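PDB 2EGZ: 3-dehydroquinate dehydratase from Aquifex aeolicus, which catalyses the cis-dehydration of 3-dehydroquinate to 3-dehydroshikimate, a step of the chorismate pathway, through a Schiff base with the substrate. Local coordinates for residues V27-V31 with D32-D36; T87-E90 with L91-G95; G176-S179 with R180-Y184; I204-E207 with E208-L212. One frame throughout, in Å; residues are numbered along the deposited sequence.

Contact 1. Residues V27-V31 with D32-D36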
loop_
_atom_site.group_PDB
_atom_site.type_symbol
_atom_site.label_atom_id
_atom_site.label_comp_id
_atom_site.label_asym_id
_atom_site.label_seq_id
_atom_site.Cartn_x
_atom_site.Cartn_y
_atom_site.Cartn_z
ATOM N N VAL B 27 13.255 -16.326 16.285
ATOM C CA VAL B 27 13.712 -14.956 16.460
ATOM C C VAL B 27 13.452 -14.290 15.115
ATOM O O VAL B 27 13.903 -14.773 14.073
ATOM C CB VAL B 27 15.230 -14.850 16.778
ATOM C CG1 VAL B 27 15.709 -13.415 16.553
ATOM C CG2 VAL B 27 15.487 -15.243 18.225
ATOM N N GLU B 28 12.693 -13.205 15.125
ATOM C CA GLU B 28 12.430 -12.491 13.888
ATOM C C GLU B 28 13.425 -11.347 13.777
ATOM O O GLU B 28 13.418 -10.429 14.600
ATOM C CB GLU B 28 11.014 -11.913 13.859
ATOM C CG GLU B 28 10.778 -11.011 12.642
ATOM C CD GLU B 28 9.382 -10.418 12.590
ATOM O OE1 GLU B 28 8.880 -9.998 13.650
ATOM O OE2 GLU B 28 8.797 -10.356 11.485
ATOM N N LEU B 29 14.289 -11.402 12.773
ATOM C CA LEU B 29 15.256 -10.332 12.589
ATOM C C LEU B 29 14.568 -9.208 11.833
ATOM O O LEU B 29 14.231 -9.352 10.660
ATOM C CB LEU B 29 16.479 -10.816 11.798
ATOM C CG LEU B 29 17.530 -11.663 12.525
ATOM C CD1 LEU B 29 16.906 -12.958 13.000
ATOM C CD2 LEU B 29 18.694 -11.952 11.588
ATOM N N ARG B 30 14.326 -8.101 12.526
ATOM C CA ARG B 30 13.697 -6.944 11.903
ATOM C C ARG B 30 14.842 -6.113 11.343
ATOM O O ARG B 30 15.287 -5.146 11.963
ATOM C CB ARG B 30 12.902 -6.143 12.939
ATOM C CG ARG B 30 11.575 -6.785 13.338
ATOM C CD ARG B 30 10.620 -6.841 12.150
ATOM N NE ARG B 30 10.332 -5.502 11.633
ATOM C CZ ARG B 30 9.372 -4.706 12.096
ATOM N NH1 ARG B 30 8.589 -5.111 13.087
ATOM N NH2 ARG B 30 9.212 -3.494 11.580
ATOM N N VAL B 31 15.319 -6.511 10.168
ATOM C CA VAL B 31 16.436 -5.839 9.521
ATOM C C VAL B 31 16.174 -4.362 9.255
ATOM O O VAL B 31 17.113 -3.580 9.114
ATOM C CB VAL B 31 16.809 -6.542 8.206
ATOM C CG1 VAL B 31 18.057 -5.905 7.607
ATOM C CG2 VAL B 31 17.042 -8.025 8.466
ATOM N N ASP B 32 14.905 -3.973 9.192
ATOM C CA ASP B 32 14.568 -2.573 8.959
ATOM C C ASP B 32 14.940 -1.726 10.177
ATOM O O ASP B 32 15.001 -0.498 10.098
ATOM C CB ASP B 32 13.073 -2.424 8.664
ATOM C CG ASP B 32 12.205 -3.129 9.686
ATOM O OD1 ASP B 32 12.246 -4.377 9.734
ATOM O OD2 ASP B 32 11.490 -2.439 10.443
ATOM N N GLN B 33 15.191 -2.393 11.301
ATOM C CA GLN B 33 15.553 -1.716 12.541
ATOM C C GLN B 33 17.041 -1.882 12.848
ATOM O O GLN B 33 17.508 -1.508 13.924
ATOM C CB GLN B 33 14.717 -2.277 13.693
ATOM C CG GLN B 33 13.214 -2.102 13.497
ATOM C CD GLN B 33 12.693 -0.791 14.055
ATOM O OE1 GLN B 33 13.258 0.276 13.803
ATOM N NE2 GLN B 33 11.602 -0.865 14.815
ATOM N N PHE B 34 17.773 -2.448 11.893
ATOM C CA PHE B 34 19.210 -2.673 12.031
ATOM C C PHE B 34 19.995 -1.422 11.650
ATOM O O PHE B 34 19.632 -0.713 10.711
ATOM C CB PHE B 34 19.656 -3.825 11.123
ATOM C CG PHE B 34 19.524 -5.194 11.744
ATOM C CD1 PHE B 34 18.444 -5.512 12.561
ATOM C CD2 PHE B 34 20.472 -6.182 11.473
ATOM C CE1 PHE B 34 18.306 -6.793 13.099
ATOM C CE2 PHE B 34 20.344 -7.465 12.002
ATOM C CZ PHE B 34 19.259 -7.771 12.816
ATOM N N SER B 35 21.077 -1.164 12.379
ATOM C CA SER B 35 21.926 -0.010 12.104
ATOM C C SER B 35 22.975 -0.396 11.062
ATOM O O SER B 35 23.816 0.416 10.677
ATOM C CB SER B 35 22.607 0.455 13.385
ATOM N N ASP B 36 22.910 -1.647 10.617
ATOM C CA ASP B 36 23.834 -2.186 9.623
ATOM C C ASP B 36 23.063 -3.228 8.816
ATOM O O ASP B 36 22.514 -4.166 9.392
ATOM C CB ASP B 36 25.012 -2.863 10.326
ATOM C CG ASP B 36 26.094 -3.315 9.365
ATOM O OD1 ASP B 36 25.762 -3.773 8.253
ATOM O OD2 ASP B 36 27.287 -3.225 9.730
#

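Contact 2. Residues T87-E90 with L91-G95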
loop_
_atom_site.group_PDB
_atom_site.type_symbol
_atom_site.label_atom_id
_atom_site.label_comp_id
_atom_site.label_asym_id
_atom_site.label_seq_id
_atom_site.Cartn_x
_atom_site.Cartn_y
_atom_site.Cartn_z
ATOM N N THR B 87 10.772 -16.278 5.634
ATOM C CA THR B 87 11.030 -14.952 5.093
ATOM C C THR B 87 9.654 -14.293 5.080
ATOM O O THR B 87 8.686 -14.870 4.578
ATOM C CB THR B 87 11.588 -14.980 3.658
ATOM O OG1 THR B 87 12.944 -15.446 3.674
ATOM C CG2 THR B 87 11.549 -13.578 3.058
ATOM N N ASP B 88 9.561 -13.108 5.671
ATOM C CA ASP B 88 8.300 -12.376 5.716
ATOM C C ASP B 88 8.373 -11.232 4.711
ATOM O O ASP B 88 9.195 -10.330 4.852
ATOM C CB ASP B 88 8.062 -11.816 7.129
ATOM C CG ASP B 88 6.744 -11.056 7.255
ATOM O OD1 ASP B 88 6.362 -10.351 6.295
ATOM O OD2 ASP B 88 6.092 -11.144 8.324
ATOM N N ILE B 89 7.523 -11.286 3.692
ATOM C CA ILE B 89 7.474 -10.239 2.678
ATOM C C ILE B 89 6.048 -9.688 2.685
ATOM O O ILE B 89 5.099 -10.430 2.912
ATOM C CB ILE B 89 7.827 -10.798 1.274
ATOM C CG1 ILE B 89 7.838 -9.668 0.234
ATOM C CG2 ILE B 89 6.837 -11.877 0.879
ATOM C CD1 ILE B 89 8.899 -8.613 0.481
ATOM N N GLU B 90 5.895 -8.386 2.462
ATOM C CA GLU B 90 4.562 -7.787 2.461
ATOM C C GLU B 90 3.812 -8.132 1.182
ATOM O O GLU B 90 4.398 -8.170 0.095
ATOM C CB GLU B 90 4.642 -6.261 2.576
ATOM C CG GLU B 90 5.444 -5.712 3.751
ATOM C CD GLU B 90 6.942 -5.868 3.570
ATOM O OE1 GLU B 90 7.404 -5.938 2.409
ATOM O OE2 GLU B 90 7.658 -5.905 4.593
ATOM N N LEU B 91 2.512 -8.383 1.312
ATOM C CA LEU B 91 1.685 -8.699 0.154
ATOM C C LEU B 91 1.736 -7.504 -0.794
ATOM O O LEU B 91 1.649 -7.659 -2.009
ATOM C CB LEU B 91 0.233 -8.951 0.587
ATOM C CG LEU B 91 -0.826 -9.176 -0.501
ATOM C CD1 LEU B 91 -0.481 -10.402 -1.335
ATOM C CD2 LEU B 91 -2.187 -9.351 0.151
ATOM N N SER B 92 1.888 -6.312 -0.222
ATOM C CA SER B 92 1.933 -5.083 -1.005
ATOM C C SER B 92 3.194 -4.932 -1.858
ATOM O O SER B 92 3.228 -4.102 -2.769
ATOM C CB SER B 92 1.767 -3.866 -0.085
ATOM O OG SER B 92 2.769 -3.825 0.910
ATOM N N SER B 93 4.226 -5.726 -1.569
ATOM C CA SER B 93 5.467 -5.685 -2.350
ATOM C C SER B 93 5.342 -6.741 -3.446
ATOM O O SER B 93 6.144 -7.673 -3.536
ATOM C CB SER B 93 6.676 -5.997 -1.461
ATOM O OG SER B 93 6.805 -5.050 -0.412
ATOM N N ARG B 94 4.318 -6.581 -4.275
ATOM C CA ARG B 94 4.011 -7.508 -5.357
ATOM C C ARG B 94 5.176 -7.929 -6.244
ATOM O O ARG B 94 5.253 -9.086 -6.660
ATOM C CB ARG B 94 2.904 -6.915 -6.228
ATOM C CG ARG B 94 1.621 -6.604 -5.469
ATOM C CD ARG B 94 0.810 -7.857 -5.181
ATOM N NE ARG B 94 -0.382 -7.555 -4.390
ATOM C CZ ARG B 94 -1.430 -8.367 -4.273
ATOM N NH1 ARG B 94 -1.437 -9.536 -4.901
ATOM N NH2 ARG B 94 -2.472 -8.008 -3.531
ATOM N N GLY B 95 6.080 -6.997 -6.533
ATOM C CA GLY B 95 7.213 -7.303 -7.393
ATOM C C GLY B 95 8.218 -8.322 -6.877
ATOM O O GLY B 95 9.031 -8.836 -7.648
#

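Contact 3. Residues G176-S179 with R180-Y184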
loop_
_atom_site.group_PDB
_atom_site.type_symbol
_atom_site.label_atom_id
_atom_site.label_comp_id
_atom_site.label_asym_id
_atom_site.label_seq_id
_atom_site.Cartn_x
_atom_site.Cartn_y
_atom_site.Cartn_z
ATOM N N GLY B 176 -7.052 -6.458 21.309
ATOM C CA GLY B 176 -6.663 -7.720 20.702
ATOM C C GLY B 176 -5.702 -8.643 21.427
ATOM O O GLY B 176 -5.367 -9.703 20.901
ATOM N N LYS B 177 -5.266 -8.268 22.624
ATOM C CA LYS B 177 -4.319 -9.093 23.369
ATOM C C LYS B 177 -4.696 -10.576 23.392
ATOM O O LYS B 177 -3.844 -11.449 23.197
ATOM C CB LYS B 177 -4.181 -8.566 24.803
ATOM C CG LYS B 177 -2.986 -9.135 25.553
ATOM C CD LYS B 177 -2.763 -8.411 26.878
ATOM C CE LYS B 177 -1.467 -8.864 27.537
ATOM N NZ LYS B 177 -1.235 -8.174 28.845
ATOM N N ILE B 178 -5.972 -10.861 23.624
ATOM C CA ILE B 178 -6.438 -12.241 23.677
ATOM C C ILE B 178 -6.182 -13.009 22.375
ATOM O O ILE B 178 -6.024 -14.233 22.395
ATOM C CB ILE B 178 -7.953 -12.299 24.019
ATOM C CG1 ILE B 178 -8.404 -13.750 24.197
ATOM C CG2 ILE B 178 -8.759 -11.639 22.919
ATOM C CD1 ILE B 178 -7.640 -14.502 25.267
ATOM N N SER B 179 -6.126 -12.298 21.248
ATOM C CA SER B 179 -5.895 -12.950 19.958
ATOM C C SER B 179 -4.505 -13.579 19.890
ATOM O O SER B 179 -4.270 -14.507 19.117
ATOM C CB SER B 179 -6.041 -11.949 18.807
ATOM O OG SER B 179 -4.916 -11.083 18.735
ATOM N N ARG B 180 -3.583 -13.074 20.696
ATOM C CA ARG B 180 -2.224 -13.605 20.687
ATOM C C ARG B 180 -2.172 -15.004 21.288
ATOM O O ARG B 180 -1.275 -15.793 20.978
ATOM C CB ARG B 180 -1.292 -12.648 21.439
ATOM C CG ARG B 180 -1.212 -11.277 20.773
ATOM C CD ARG B 180 -0.220 -10.361 21.471
ATOM N NE ARG B 180 -0.184 -9.042 20.844
ATOM C CZ ARG B 180 0.524 -8.738 19.759
ATOM N NH1 ARG B 180 1.277 -9.657 19.165
ATOM N NH2 ARG B 180 0.470 -7.514 19.262
ATOM N N LEU B 181 -3.147 -15.317 22.136
ATOM C CA LEU B 181 -3.219 -16.633 22.757
ATOM C C LEU B 181 -4.262 -17.511 22.070
ATOM O O LEU B 181 -4.003 -18.681 21.769
ATOM C CB LEU B 181 -3.571 -16.496 24.241
ATOM C CG LEU B 181 -3.851 -17.808 24.982
ATOM C CD1 LEU B 181 -2.615 -18.697 24.931
ATOM C CD2 LEU B 181 -4.230 -17.516 26.423
ATOM N N ALA B 182 -5.434 -16.938 21.808
ATOM C CA ALA B 182 -6.542 -17.672 21.200
ATOM C C ALA B 182 -6.432 -17.919 19.697
ATOM O O ALA B 182 -7.147 -18.761 19.147
ATOM C CB ALA B 182 -7.855 -16.952 21.506
ATOM N N GLY B 183 -5.549 -17.182 19.032
ATOM C CA GLY B 183 -5.387 -17.343 17.600
ATOM C C GLY B 183 -5.129 -18.773 17.166
ATOM O O GLY B 183 -5.577 -19.191 16.098
ATOM N N TYR B 184 -4.407 -19.524 17.995
ATOM C CA TYR B 184 -4.074 -20.920 17.701
ATOM C C TYR B 184 -5.290 -21.768 17.327
ATOM O O TYR B 184 -5.245 -22.571 16.389
ATOM C CB TYR B 184 -3.382 -21.549 18.913
ATOM C CG TYR B 184 -2.896 -22.961 18.681
ATOM C CD1 TYR B 184 -1.990 -23.246 17.663
ATOM C CD2 TYR B 184 -3.332 -24.012 19.492
ATOM C CE1 TYR B 184 -1.526 -24.544 17.455
ATOM C CE2 TYR B 184 -2.875 -25.314 19.291
ATOM C CZ TYR B 184 -1.973 -25.571 18.270
ATOM O OH TYR B 184 -1.521 -26.855 18.058
#

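Contact 4. Residues I204-E207 with E208-L212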
loop_
_atom_site.group_PDB
_atom_site.type_symbol
_atom_site.label_atom_id
_atom_site.label_comp_id
_atom_site.label_asym_id
_atom_site.label_seq_id
_atom_site.Cartn_x
_atom_site.Cartn_y
_atom_site.Cartn_z
ATOM N N ILE B 204 2.635 -9.183 24.810
ATOM C CA ILE B 204 2.758 -10.173 25.868
ATOM C C ILE B 204 4.206 -10.641 25.948
ATOM O O ILE B 204 4.804 -10.990 24.934
ATOM C CB ILE B 204 1.868 -11.399 25.592
ATOM C CG1 ILE B 204 0.398 -10.981 25.572
ATOM C CG2 ILE B 204 2.122 -12.474 26.646
ATOM C CD1 ILE B 204 -0.555 -12.128 25.319
ATOM N N PRO B 205 4.791 -10.639 27.156
ATOM C CA PRO B 205 6.181 -11.075 27.334
ATOM C C PRO B 205 6.378 -12.554 27.005
ATOM O O PRO B 205 5.518 -13.387 27.287
ATOM C CB PRO B 205 6.454 -10.774 28.806
ATOM C CG PRO B 205 5.574 -9.575 29.069
ATOM C CD PRO B 205 4.290 -9.980 28.376
ATOM N N LEU B 206 7.523 -12.867 26.413
ATOM C CA LEU B 206 7.860 -14.233 26.036
ATOM C C LEU B 206 7.638 -15.249 27.154
ATOM O O LEU B 206 7.018 -16.291 26.938
ATOM C CB LEU B 206 9.317 -14.286 25.571
ATOM C CG LEU B 206 9.952 -15.658 25.336
ATOM C CD1 LEU B 206 9.142 -16.462 24.325
ATOM C CD2 LEU B 206 11.371 -15.461 24.838
ATOM N N GLU B 207 8.146 -14.954 28.347
ATOM C CA GLU B 207 7.998 -15.873 29.469
ATOM C C GLU B 207 6.544 -16.187 29.778
ATOM O O GLU B 207 6.199 -17.330 30.064
ATOM C CB GLU B 207 8.668 -15.307 30.724
ATOM C CG GLU B 207 10.178 -15.199 30.628
ATOM C CD GLU B 207 10.812 -14.779 31.940
ATOM O OE1 GLU B 207 10.446 -13.705 32.462
ATOM O OE2 GLU B 207 11.677 -15.524 32.449
ATOM N N GLU B 208 5.693 -15.169 29.729
ATOM C CA GLU B 208 4.278 -15.359 30.011
ATOM C C GLU B 208 3.588 -16.211 28.946
ATOM O O GLU B 208 2.789 -17.089 29.273
ATOM C CB GLU B 208 3.578 -14.000 30.144
ATOM C CG GLU B 208 3.944 -13.253 31.425
ATOM C CD GLU B 208 3.297 -11.880 31.519
ATOM O OE1 GLU B 208 2.092 -11.762 31.201
ATOM O OE2 GLU B 208 3.991 -10.918 31.921
ATOM N N MET B 209 3.901 -15.970 27.677
ATOM C CA MET B 209 3.272 -16.741 26.604
ATOM C C MET B 209 3.668 -18.215 26.671
ATOM O O MET B 209 2.880 -19.096 26.330
ATOM C CB MET B 209 3.647 -16.169 25.239
ATOM C CG MET B 209 2.952 -16.858 24.073
ATOM S SD MET B 209 1.133 -16.758 24.139
ATOM C CE MET B 209 0.899 -15.172 23.378
ATOM N N VAL B 210 4.894 -18.484 27.105
ATOM C CA VAL B 210 5.352 -19.863 27.211
ATOM C C VAL B 210 4.485 -20.620 28.214
ATOM O O VAL B 210 4.045 -21.744 27.958
ATOM C CB VAL B 210 6.827 -19.918 27.657
ATOM C CG1 VAL B 210 7.208 -21.336 28.050
ATOM C CG2 VAL B 210 7.718 -19.432 26.518
ATOM N N GLU B 211 4.231 -19.997 29.356
ATOM C CA GLU B 211 3.419 -20.629 30.380
ATOM C C GLU B 211 1.956 -20.733 29.949
ATOM O O GLU B 211 1.276 -21.699 30.293
ATOM C CB GLU B 211 3.525 -19.856 31.692
ATOM C CG GLU B 211 3.017 -20.640 32.892
ATOM C CD GLU B 211 3.690 -21.999 33.020
ATOM O OE1 GLU B 211 4.939 -22.043 33.098
ATOM O OE2 GLU B 211 2.971 -23.022 33.041
ATOM N N LEU B 212 1.475 -19.742 29.199
ATOM C CA LEU B 212 0.086 -19.755 28.732
ATOM C C LEU B 212 -0.124 -20.853 27.699
ATOM O O LEU B 212 -1.158 -21.523 27.692
ATOM C CB LEU B 212 -0.293 -18.399 28.123
ATOM C CG LEU B 212 -0.323 -17.204 29.081
ATOM C CD1 LEU B 212 -0.515 -15.915 28.300
ATOM C CD2 LEU B 212 -1.445 -17.387 30.093
#

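Contact 1. Residues V27-V31 with D32-D36
Arg-30 holds Asp-32 side-on just past the end of strand 26-30, with one nitrogen for each carboxylate oxygen. Its NE donates to Asp-32 OD1 at 2.9 Å, nearly straight, in the guanidinium plane and onto the syn lone pair, while NH2 reaches OD2 at 2.8 Å from somewhat out of plane. The two flat groups are only 20° from coplanar. Bends at chi2 and chi3 swing the guanidinium round to the Asp-32 carboxylate. The tight side of the contact is apolar: Val-31 CA sits over a face of the Phe-34 ring, 4.1 Å from its centroid, as a CH-pi contact, and Leu-29 CB approaches the ring obliquely. A flat aromatic side chain suits this buried place, which Tyr-41 of helix 39-51 also lines. The turn is tied by Gln-33 N to Arg-30 O at 2.8 Å and Phe-34 N to Val-31 O at 3.1 Å. On the loose side, exposed Gln-33 only brings CG to 4.1 Å from Arg-30 CB, a position that suits a polar chain. A leucine in place of Arg-30 would probably leave Asp-32 without its two-point partner and less firmly held, with a weak bond from Arg-61 N to OD1. Arg-30 is predicted to bind 3-dehydroquinate, and Asp-32 probably acts as a second-shell residue, fixing the guanidinium's rotation and offsetting its charge beside Arg-61, near bound tartaric acid.

Contact 2. Residues T87-E90 with L91-G95
Glu-90, the last residue of strand 86-90, meets Ser-93 through both backbone and side chain. The backbone part is a type I beta turn from Glu-90 to Ser-93, closed by Ser-93 N donating to Glu-90 O at 3.0 Å. Ser-93 is itself the centre of an inverse gamma turn, in which Arg-94 N makes a weak bond to Ser-92 O. Among the polar side chains, Ser-93 OG stands 3.0 Å from Glu-90 OE1. A bend at chi2 (74°) swings the carboxylate round so that OE1 faces Ser-93, while OE2 accepts from Ser-62 N. The carboxylate is thus buried yet supplied with polar neighbours, and serine suits the place, its short hydroxyl standing close to OE1. Glu-90 also touches Arg-61, which binds 3-dehydroquinate. Ser-92 brings its OG to 3.5 Å from Glu-90 CB, but the hydroxyl finds its main partner in Glu-65. Apolar contacts are fewer. Ile-89 extends CD1 to 3.9 Å from Ser-93 CB. Leu-91, within the turn, lays CD1 on one face of the Arg-94 guanidinium, 3.6 Å above its plane, and Arg-94 pairs with Glu-133. The turn lies in the beta-alpha-beta unit of strand 86-90, helix 94-107 and strand 110-117: Ile-89 packs on Leu-96, Leu-97 and Leu-100 of the helix, and Leu-91 touches Leu-97 and Ile-113 of the following strand.

Contact 3. Residues G176-S179 with R180-Y184
A chi1 of -62° puts CG of Arg-180 opposite its own carbonyl carbon, and the side chain then runs extended as far as NE, starting out past Lys-177 O, 3.3 Å from Arg-180 CB. Ser-179 takes a different position: at chi1 75° its OG lies between the backbone N and the carbonyl carbon, from where it reaches back to Gly-176 O at 2.6 Å, in the carbonyl plane. The same carbonyl also accepts from Ser-179 N, so two bonds grip it, and serine suits the place because its short hydroxyl can follow its own backbone N-H to one acceptor. OG further takes the N-H of Ser-171. Backbone bonds then wind the chain into a short helix. Arg-180 N binds Lys-177 O, and Ile-178 O accepts twice, from Ala-182 N at 2.8 Å with a nearly straight 172° bond, and from Leu-181 N at 3.1 Å. Gly-183 N closes on Ser-179 O, and glycine fits because a beta carbon would fall against that oxygen. Ile-178 CG1 rests 4.2 Å from Ala-182 CB, one turn on. Arg-180 binds 3-dehydroquinate, and its NH2 here bonds to bound tartaric acid. The short helix 179-182 follows strand 168-172. Ile-178 and Ser-179 lean on Val-153 of helix 150-160, whereas Arg-180 and Leu-181 pack on helix 206-217, and Arg-180 O accepts from Thr-191 of strand 190-192.

Contact 4. Residues I204-E207 with E208-L212
The start of helix 206-217, with Pro-205 as its N-cap, brings Ile-204 and Pro-205 against Glu-208 and Met-209 of the first turn. Pro-205 O accepts from Met-209 N at 3.1 Å, the donor lying nearly on the line of the carbonyl bond, and Leu-206 O receives Val-210 N in the same manner. Glu-211 N reaches Glu-207 O only weakly. The proline ring and the Glu-208 side chain lie side by side, pointing the same way, with OE2 at 3.5 Å from Pro-205 CG. An extended glutamate suits this third helical position, since a negative charge near the helix start would probably interact favourably with the helix dipole. In the (beta/alpha)8 barrel of the type I dehydroquinases this is the last helix, and it covers the outer side of strand 2-7: Leu-206, Met-209 and Val-210 all touch Ile-3. A glycine in place of Pro-205 would probably free the backbone torsions before the first turn and open a gap alongside the Glu-208 chain. On the inward side, Ile-204 and Met-209 cross at about a right angle. Met-209, its CG anti to the backbone N (chi1 -176°) and its chain bent at chi2 and chi3, curls CE round to 3.9 Å from Ile-204 CD1, a reach that the flexible thioether allows, and also packs on Arg-180. Further along, Leu-206 CD1 lies 4.0 Å from Val-210 CG2, while the carboxylate of Glu-207 turns outward to a salt bridge with Lys-22.

Overall arrangement
The four contacts follow one another along the chain around one barrel. Contacts 1 and 2 sit at the ends of strands in the same sheet, their centres 16 Å apart, and Arg-61, a substrate-binding residue, lies about 3 Å from the side chains of both Arg-30 and Glu-90. Contact 3 brings Arg-180 from the other side of the chain's centre, 25 Å from contact 1 between centres. The side chains of Arg-30 and Arg-180 each come about 3 Å from bound tartaric acid, probably a crystallisation additive, though such molecules often mark pockets. Contact 4 backs contact 3: Met-209 CE packs 3.3 Å from Arg-180 O.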